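Local coordinates for formate-dependent phosphoribosylglycinamide formyltransferase (Mycobacterium tuberculosis H37Rv, PDB 6KHR), which is a formyltransferase-family enzyme built around an ATP-grasp domain, a fold shared by many nucleotide-dependent ligases, at residues A[247-252]-A[291-296]; A[256-261]-A[401-406]. All coordinates share one frame; numbering follows the deposited sequence.

Contact 1 (A[247-252]-A[291-296]); sequences IGHRDA and GVELMI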
ATOM      1  N   ILE A 247      -9.907  -6.477 -14.817  1.00 24.05           N
ATOM      2  CA  ILE A 247      -9.548  -5.067 -14.795  1.00 27.03           C
ATOM      3  C   ILE A 247      -9.705  -4.545 -16.216  1.00 38.25           C
ATOM      4  O   ILE A 247      -9.033  -5.035 -17.136  1.00 27.30           O
ATOM      5  CB  ILE A 247      -8.124  -4.857 -14.256  1.00 24.70           C
ATOM      6  CG1 ILE A 247      -8.023  -5.285 -12.795  1.00 24.40           C
ATOM      7  CG2 ILE A 247      -7.675  -3.384 -14.359  1.00 24.63           C
ATOM      8  CD1 ILE A 247      -6.560  -5.162 -12.281  1.00 24.59           C
ATOM      9  N   GLY A 248     -10.631  -3.589 -16.411  1.00 25.40           N
ATOM     10  CA  GLY A 248     -10.772  -2.916 -17.695  1.00 29.69           C
ATOM     11  C   GLY A 248      -9.804  -1.747 -17.799  1.00 32.77           C
ATOM     12  O   GLY A 248      -9.517  -1.069 -16.811  1.00 44.41           O
ATOM     13  N   HIS A 249      -9.289  -1.512 -19.005  1.00 25.19           N
ATOM     14  CA  HIS A 249      -8.348  -0.410 -19.186  1.00 38.64           C
ATOM     15  C   HIS A 249      -8.390   0.100 -20.619  1.00 42.98           C
ATOM     16  O   HIS A 249      -8.963  -0.527 -21.514  1.00 47.79           O
ATOM     17  CB  HIS A 249      -6.913  -0.801 -18.795  1.00 35.45           C
ATOM     18  CG  HIS A 249      -6.316  -1.905 -19.614  1.00 37.81           C
ATOM     19  ND1 HIS A 249      -5.630  -1.679 -20.792  1.00 39.87           N
ATOM     20  CD2 HIS A 249      -6.265  -3.246 -19.403  1.00 42.86           C
ATOM     21  CE1 HIS A 249      -5.198  -2.831 -21.274  1.00 38.47           C
ATOM     22  NE2 HIS A 249      -5.577  -3.798 -20.454  1.00 36.83           N
ATOM     23  N   ARG A 250      -7.777   1.271 -20.814  1.00 40.27           N
ATOM     24  CA  ARG A 250      -7.813   1.989 -22.084  1.00 43.31           C
ATOM     25  C   ARG A 250      -6.942   3.239 -22.004  1.00 44.92           C
ATOM     26  O   ARG A 250      -6.706   3.789 -20.922  1.00 40.06           O
ATOM     27  CB  ARG A 250      -9.246   2.377 -22.470  1.00 40.42           C
ATOM     28  CG  ARG A 250      -9.714   3.701 -21.918  1.00 29.64           C
ATOM     29  CD  ARG A 250     -11.032   4.056 -22.540  1.00 31.78           C
ATOM     30  NE  ARG A 250     -11.645   5.156 -21.818  1.00 65.01           N
ATOM     31  CZ  ARG A 250     -11.372   6.434 -22.033  1.00 68.71           C
ATOM     32  NH1 ARG A 250     -10.499   6.785 -22.974  1.00 58.85           N
ATOM     33  NH2 ARG A 250     -11.979   7.362 -21.302  1.00 72.35           N
ATOM     34  N   ASP A 251      -6.539   3.711 -23.177  1.00 52.23           N
ATOM     35  CA  ASP A 251      -5.729   4.935 -23.346  1.00 55.03           C
ATOM     36  C   ASP A 251      -6.661   6.130 -23.221  1.00 58.73           C
ATOM     37  O   ASP A 251      -7.668   6.136 -23.858  1.00 61.00           O
ATOM     38  CB  ASP A 251      -4.937   4.888 -24.643  1.00 63.18           C
ATOM     39  CG  ASP A 251      -3.758   3.950 -24.533  1.00 83.50           C
ATOM     40  OD1 ASP A 251      -3.238   3.797 -23.427  1.00 91.15           O
ATOM     41  OD2 ASP A 251      -3.376   3.379 -25.549  1.00 88.81           O
ATOM     42  N   ALA A 252      -6.273   7.111 -22.424  1.00 62.79           N
ATOM     43  CA  ALA A 252      -7.155   8.255 -22.168  1.00 66.60           C
ATOM     44  C   ALA A 252      -6.618   9.516 -22.824  1.00 72.57           C
ATOM     45  O   ALA A 252      -5.484   9.516 -23.280  1.00 66.93           O
ATOM     46  CB  ALA A 252      -7.291   8.436 -20.693  1.00 65.74           C
ATOM     47  N   GLY A 291      -0.091 -11.022 -15.379  1.00 38.90           N
ATOM     48  CA  GLY A 291      -1.107 -10.209 -15.997  1.00 37.03           C
ATOM     49  C   GLY A 291      -1.386 -10.745 -17.387  1.00 50.38           C
ATOM     50  O   GLY A 291      -0.483 -10.829 -18.230  1.00 49.67           O
ATOM     51  N   VAL A 292      -2.623 -11.145 -17.611  1.00 46.44           N
ATOM     52  CA  VAL A 292      -2.989 -11.766 -18.878  1.00 51.17           C
ATOM     53  C   VAL A 292      -3.867 -10.784 -19.619  1.00 42.75           C
ATOM     54  O   VAL A 292      -4.928 -10.388 -19.117  1.00 32.78           O
ATOM     55  CB  VAL A 292      -3.702 -13.108 -18.686  1.00 43.25           C
ATOM     56  CG1 VAL A 292      -4.307 -13.559 -19.990  1.00 41.35           C
ATOM     57  CG2 VAL A 292      -2.744 -14.126 -18.188  1.00 43.87           C
ATOM     58  N   GLU A 293      -3.431 -10.399 -20.810  1.00 35.15           N
ATOM     59  CA  GLU A 293      -4.123  -9.386 -21.580  1.00 37.80           C
ATOM     60  C   GLU A 293      -5.118 -10.028 -22.533  1.00 40.26           C
ATOM     61  O   GLU A 293      -4.770 -10.954 -23.278  1.00 36.70           O
ATOM     62  CB  GLU A 293      -3.118  -8.514 -22.330  1.00 47.72           C
ATOM     63  CG  GLU A 293      -2.352  -7.579 -21.403  1.00 61.44           C
ATOM     64  CD  GLU A 293      -3.273  -6.684 -20.555  1.00 77.07           C
ATOM     65  OE1 GLU A 293      -2.835  -6.222 -19.478  1.00 83.56           O
ATOM     66  OE2 GLU A 293      -4.428  -6.430 -20.961  1.00 84.89           O
ATOM     67  N   LEU A 294      -6.359  -9.537 -22.496  1.00 44.20           N
ATOM     68  CA  LEU A 294      -7.434 -10.049 -23.334  1.00 43.79           C
ATOM     69  C   LEU A 294      -8.193  -8.910 -24.018  1.00 48.57           C
ATOM     70  O   LEU A 294      -8.202  -7.763 -23.567  1.00 53.48           O
ATOM     71  CB  LEU A 294      -8.422 -10.910 -22.531  1.00 38.24           C
ATOM     72  CG  LEU A 294      -7.853 -11.958 -21.591  1.00 35.45           C
ATOM     73  CD1 LEU A 294      -8.979 -12.560 -20.789  1.00 23.67           C
ATOM     74  CD2 LEU A 294      -7.162 -13.008 -22.402  1.00 34.12           C
ATOM     75  N   MET A 295      -8.819  -9.267 -25.133  1.00 46.52           N
ATOM     76  CA  MET A 295      -9.706  -8.417 -25.914  1.00 47.90           C
ATOM     77  C   MET A 295     -11.082  -9.059 -25.924  1.00 36.43           C
ATOM     78  O   MET A 295     -11.206 -10.262 -26.133  1.00 33.86           O
ATOM     79  CB  MET A 295      -9.190  -8.252 -27.351  1.00 53.60           C
ATOM     80  CG  MET A 295      -7.809  -7.630 -27.429  1.00 61.64           C
ATOM     81  SD  MET A 295      -7.127  -7.593 -29.103  1.00 72.05           S
ATOM     82  CE  MET A 295      -6.267  -9.161 -29.185  1.00 75.56           C
ATOM     83  N   ILE A 296     -12.116  -8.263 -25.700  1.00 32.69           N
ATOM     84  CA  ILE A 296     -13.457  -8.783 -25.464  1.00 39.11           C
ATOM     85  C   ILE A 296     -14.437  -8.050 -26.354  1.00 47.00           C
ATOM     86  O   ILE A 296     -14.387  -6.821 -26.478  1.00 34.03           O
ATOM     87  CB  ILE A 296     -13.871  -8.661 -23.980  1.00 40.85           C
ATOM     88  CG1 ILE A 296     -12.778  -9.283 -23.103  1.00 45.90           C
ATOM     89  CG2 ILE A 296     -15.251  -9.321 -23.721  1.00 28.25           C
ATOM     90  CD1 ILE A 296     -13.265  -9.866 -21.832  1.00 49.85           C
TER
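In the large antiparallel sheet of the ATP-grasp domain, strands 238-252 and 288-297 are joined by a histidine–carboxylate hydrogen bond, His249 to Glu293, that reaches across the strand lying between them. His249 NE2 donates to Glu293 OE2 over 2.9 Å, with an N-H...O angle of 160°. The carboxylate oxygen sits at the edge of the imidazole, close to the ring plane, and is approached on its syn side, although the donor lies some 30° out of the carboxylate plane. Ring and carboxylate are turned almost perpendicular to one another, and the two flat groups meet through a single nitrogen and a single oxygen; the other oxygen, Glu293 OE1, stays 3.8 Å from His249 NE2. A bend at chi2 of Glu293 (-55°) brings the carboxylate round to the histidine, which its CB alone does not face. Glu293 OE1 is taken up by the hydroxyl of Thr227, so that both carboxylate oxygens have a partner and the rotation of the group is restrained. Thr227 belongs to strand 224-235, the one that separates the two segments in the sheet, and the His249 side chain also packs on Leu225 of that strand and on Leu257 and Ser259 of strand 256-261, while the neighbouring Val292 and Leu294 turn to helix 267-284.

Contact 2 (A[256-261]-A[401-406]); sequences ELESWQ and IARERA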
ATOM      1  N   GLU A 256      -2.638   9.295 -21.055  1.00 75.81           N
ATOM      2  CA  GLU A 256      -2.631   8.641 -19.739  1.00 59.16           C
ATOM      3  C   GLU A 256      -3.324   7.307 -19.887  1.00 59.51           C
ATOM      4  O   GLU A 256      -4.106   7.132 -20.789  1.00 61.95           O
ATOM      5  CB  GLU A 256      -3.613   9.325 -18.798  1.00 59.21           C
ATOM      6  CG  GLU A 256      -3.422  10.810 -18.599  1.00 78.83           C
ATOM      7  CD  GLU A 256      -4.440  11.443 -17.659  1.00 94.96           C
ATOM      8  OE1 GLU A 256      -5.378  10.769 -17.283  1.00 98.90           O
ATOM      9  OE2 GLU A 256      -4.292  12.614 -17.317  1.00 99.91           O
ATOM     10  N   LEU A 257      -3.027   6.397 -18.995  1.00 56.57           N
ATOM     11  CA  LEU A 257      -3.764   5.151 -19.023  1.00 50.08           C
ATOM     12  C   LEU A 257      -4.859   5.195 -17.957  1.00 49.49           C
ATOM     13  O   LEU A 257      -4.640   5.692 -16.849  1.00 53.69           O
ATOM     14  CB  LEU A 257      -2.818   3.971 -18.820  1.00 47.20           C
ATOM     15  CG  LEU A 257      -3.469   2.609 -18.555  1.00 55.83           C
ATOM     16  CD1 LEU A 257      -4.190   2.064 -19.775  1.00 58.47           C
ATOM     17  CD2 LEU A 257      -2.437   1.610 -18.038  1.00 56.91           C
ATOM     18  N   GLU A 258      -6.057   4.747 -18.333  1.00 39.13           N
ATOM     19  CA  GLU A 258      -7.189   4.611 -17.423  1.00 36.83           C
ATOM     20  C   GLU A 258      -7.471   3.133 -17.185  1.00 37.26           C
ATOM     21  O   GLU A 258      -7.448   2.334 -18.115  1.00 38.75           O
ATOM     22  CB  GLU A 258      -8.448   5.292 -17.969  1.00 30.10           C
ATOM     23  CG  GLU A 258      -9.653   5.204 -17.018  1.00 40.39           C
ATOM     24  CD  GLU A 258     -10.980   5.714 -17.617  1.00 50.59           C
ATOM     25  OE1 GLU A 258     -11.045   5.997 -18.832  1.00 53.23           O
ATOM     26  OE2 GLU A 258     -11.974   5.827 -16.862  1.00 45.61           O
ATOM     27  N   SER A 259      -7.713   2.766 -15.936  1.00 33.94           N
ATOM     28  CA  SER A 259      -8.127   1.412 -15.614  1.00 27.46           C
ATOM     29  C   SER A 259      -9.230   1.485 -14.570  1.00 35.03           C
ATOM     30  O   SER A 259      -9.483   2.540 -13.973  1.00 26.04           O
ATOM     31  CB  SER A 259      -6.953   0.555 -15.109  1.00 30.41           C
ATOM     32  OG  SER A 259      -6.534   0.954 -13.814  1.00 31.26           O
ATOM     33  N   TRP A 260      -9.877   0.345 -14.339  1.00 25.31           N
ATOM     34  CA  TRP A 260     -11.008   0.263 -13.428  1.00 30.88           C
ATOM     35  C   TRP A 260     -11.293  -1.218 -13.170  1.00 31.85           C
ATOM     36  O   TRP A 260     -10.963  -2.078 -13.995  1.00 24.74           O
ATOM     37  CB  TRP A 260     -12.251   1.006 -13.996  1.00 25.57           C
ATOM     38  CG  TRP A 260     -12.732   0.471 -15.348  1.00 31.69           C
ATOM     39  CD1 TRP A 260     -13.608  -0.566 -15.555  1.00 31.94           C
ATOM     40  CD2 TRP A 260     -12.341   0.926 -16.663  1.00 36.83           C
ATOM     41  NE1 TRP A 260     -13.795  -0.775 -16.905  1.00 38.99           N
ATOM     42  CE2 TRP A 260     -13.029   0.114 -17.611  1.00 45.11           C
ATOM     43  CE3 TRP A 260     -11.473   1.924 -17.137  1.00 33.25           C
ATOM     44  CZ2 TRP A 260     -12.880   0.276 -19.002  1.00 25.68           C
ATOM     45  CZ3 TRP A 260     -11.328   2.091 -18.541  1.00 38.79           C
ATOM     46  CH2 TRP A 260     -12.037   1.273 -19.442  1.00 37.63           C
ATOM     47  N   GLN A 261     -11.916  -1.495 -12.020  1.00 27.62           N
ATOM     48  CA  GLN A 261     -12.111  -2.844 -11.493  1.00 24.80           C
ATOM     49  C   GLN A 261     -13.346  -2.818 -10.606  1.00 33.97           C
ATOM     50  O   GLN A 261     -13.432  -1.953  -9.725  1.00 37.41           O
ATOM     51  CB  GLN A 261     -10.906  -3.314 -10.679  1.00 29.20           C
ATOM     52  CG  GLN A 261     -10.955  -4.759 -10.287  1.00 38.69           C
ATOM     53  CD  GLN A 261      -9.857  -5.146  -9.296  1.00 47.96           C
ATOM     54  OE1 GLN A 261      -9.591  -4.427  -8.326  1.00 54.73           O
ATOM     55  NE2 GLN A 261      -9.216  -6.289  -9.537  1.00 33.63           N
ATOM     56  N   ILE A 401     -18.989   5.989 -10.987  1.00 31.12           N
ATOM     57  CA  ILE A 401     -18.568   7.075 -10.115  1.00 39.72           C
ATOM     58  C   ILE A 401     -17.063   7.012  -9.896  1.00 40.72           C
ATOM     59  O   ILE A 401     -16.373   8.039  -9.904  1.00 41.51           O
ATOM     60  CB  ILE A 401     -19.343   7.033  -8.785  1.00 46.44           C
ATOM     61  CG1 ILE A 401     -20.839   7.191  -9.020  1.00 54.99           C
ATOM     62  CG2 ILE A 401     -18.851   8.117  -7.823  1.00 30.00           C
ATOM     63  CD1 ILE A 401     -21.653   6.531  -7.934  1.00 68.00           C
ATOM     64  N   ALA A 402     -16.521   5.803  -9.746  1.00 44.89           N
ATOM     65  CA  ALA A 402     -15.097   5.694  -9.476  1.00 39.34           C
ATOM     66  C   ALA A 402     -14.265   6.219 -10.646  1.00 36.81           C
ATOM     67  O   ALA A 402     -13.226   6.860 -10.434  1.00 39.69           O
ATOM     68  CB  ALA A 402     -14.770   4.251  -9.120  1.00 27.12           C
ATOM     69  N   ARG A 403     -14.732   6.023 -11.879  1.00 27.64           N
ATOM     70  CA  ARG A 403     -14.000   6.583 -13.014  1.00 33.22           C
ATOM     71  C   ARG A 403     -14.147   8.097 -13.087  1.00 36.38           C
ATOM     72  O   ARG A 403     -13.178   8.803 -13.398  1.00 37.82           O
ATOM     73  CB  ARG A 403     -14.454   5.935 -14.320  1.00 27.64           C
ATOM     74  CG  ARG A 403     -14.048   4.491 -14.420  1.00 31.45           C
ATOM     75  CD  ARG A 403     -14.596   3.845 -15.642  1.00 36.34           C
ATOM     76  NE  ARG A 403     -14.027   4.445 -16.843  1.00 36.47           N
ATOM     77  CZ  ARG A 403     -14.362   4.090 -18.079  1.00 36.58           C
ATOM     78  NH1 ARG A 403     -15.263   3.140 -18.283  1.00 40.09           N
ATOM     79  NH2 ARG A 403     -13.800   4.690 -19.112  1.00 32.99           N
ATOM     80  N   GLU A 404     -15.340   8.622 -12.778  1.00 32.58           N
ATOM     81  CA  GLU A 404     -15.526  10.067 -12.837  1.00 33.07           C
ATOM     82  C   GLU A 404     -14.683  10.779 -11.776  1.00 40.77           C
ATOM     83  O   GLU A 404     -14.076  11.819 -12.052  1.00 41.14           O
ATOM     84  CB  GLU A 404     -17.002  10.408 -12.688  1.00 37.82           C
ATOM     85  CG  GLU A 404     -17.363  11.809 -13.176  1.00 60.39           C
ATOM     86  CD  GLU A 404     -17.556  12.807 -12.044  1.00 97.91           C
ATOM     87  OE1 GLU A 404     -18.070  13.919 -12.315  1.00118.34           O
ATOM     88  OE2 GLU A 404     -17.201  12.485 -10.886  1.00106.59           O
ATOM     89  N   ARG A 405     -14.608  10.215 -10.570  1.00 37.19           N
ATOM     90  CA  ARG A 405     -13.767  10.795  -9.526  1.00 38.42           C
ATOM     91  C   ARG A 405     -12.297  10.756  -9.906  1.00 40.17           C
ATOM     92  O   ARG A 405     -11.552  11.710  -9.624  1.00 36.45           O
ATOM     93  CB  ARG A 405     -13.968  10.049  -8.216  1.00 34.59           C
ATOM     94  CG  ARG A 405     -15.336  10.081  -7.707  1.00 29.61           C
ATOM     95  CD  ARG A 405     -15.533   9.076  -6.594  1.00 33.95           C
ATOM     96  NE  ARG A 405     -16.661   9.521  -5.790  1.00 37.76           N
ATOM     97  CZ  ARG A 405     -17.125   8.895  -4.721  1.00 38.83           C
ATOM     98  NH1 ARG A 405     -16.543   7.786  -4.305  1.00 38.22           N
ATOM     99  NH2 ARG A 405     -18.158   9.397  -4.059  1.00 36.23           N
ATOM    100  N   ALA A 406     -11.848   9.646 -10.504  1.00 38.02           N
ATOM    101  CA  ALA A 406     -10.438   9.527 -10.860  1.00 36.79           C
ATOM    102  C   ALA A 406     -10.081  10.505 -11.961  1.00 42.06           C
ATOM    103  O   ALA A 406      -8.999  11.100 -11.941  1.00 43.10           O
ATOM    104  CB  ALA A 406     -10.095   8.097 -11.269  1.00 27.82           C
TER
HETATM  105  O   HOH W   1     -10.848   7.581 -14.699  1.00 47.86           O
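Arg403 and Glu258 form a salt bridge that ties helix 399-413 to strand 256-261. Two N-H groups of the guanidinium are used: Arg403 NE donates to Glu258 OE2, and Arg403 NH2 makes a weak bond of 3.1 Å to Glu258 OE1. The carboxylate meets the guanidinium at its edge, but the planes are 63° apart, so this is a twisted pairing and not a flat one. A water donates to Glu258 OE2 and to the backbone carbonyl Arg403 O, adding a second link between acid and helix. Glu258 reaches across fully extended, with CG anti to its backbone N (chi1 -178°). The guanidinium also lies flat over one face of the Trp260 indole, its plane within 3° of the ring, in a cation-pi stack with Arg403 CZ 3.7 Å from the centroid of the six-membered ring. Arg403 CD continues the overlap over the five-membered ring as an off-centre CH-pi contact. Held by the acid at its edge and the indole beneath one face, the guanidinium has little freedom to turn. Trp260 NE1 is bonded to Gln263, and Glu258 OE1 has a second salt-bridge partner in Arg250 of strand 238-252. Beside them, Ala347 of strand 346-351, the other sheet neighbour of strand 256-261, touches both Trp260 and Arg403.

Both contacts engage the same antiparallel sheet, their centres about 13 Å apart, and strands 238-252 and 256-261 are neighbours in it. Contact 1 stays within the sheet and is a small surface contact between partly exposed residues, resting on one directional bond. Contact 2 fastens a C-terminal helix onto the sheet, is more buried, and combines charge pairing with aromatic stacking over a larger interface. They meet where Gly248 N lies 2.9 Å from Trp260 O, a probable hydrogen bond, and through the salt bridge of Arg250 and Glu258. A single histidine–carboxylate bond serves between strands of the sheet, while an arginine held by both an acid and an indole joins helix to strand.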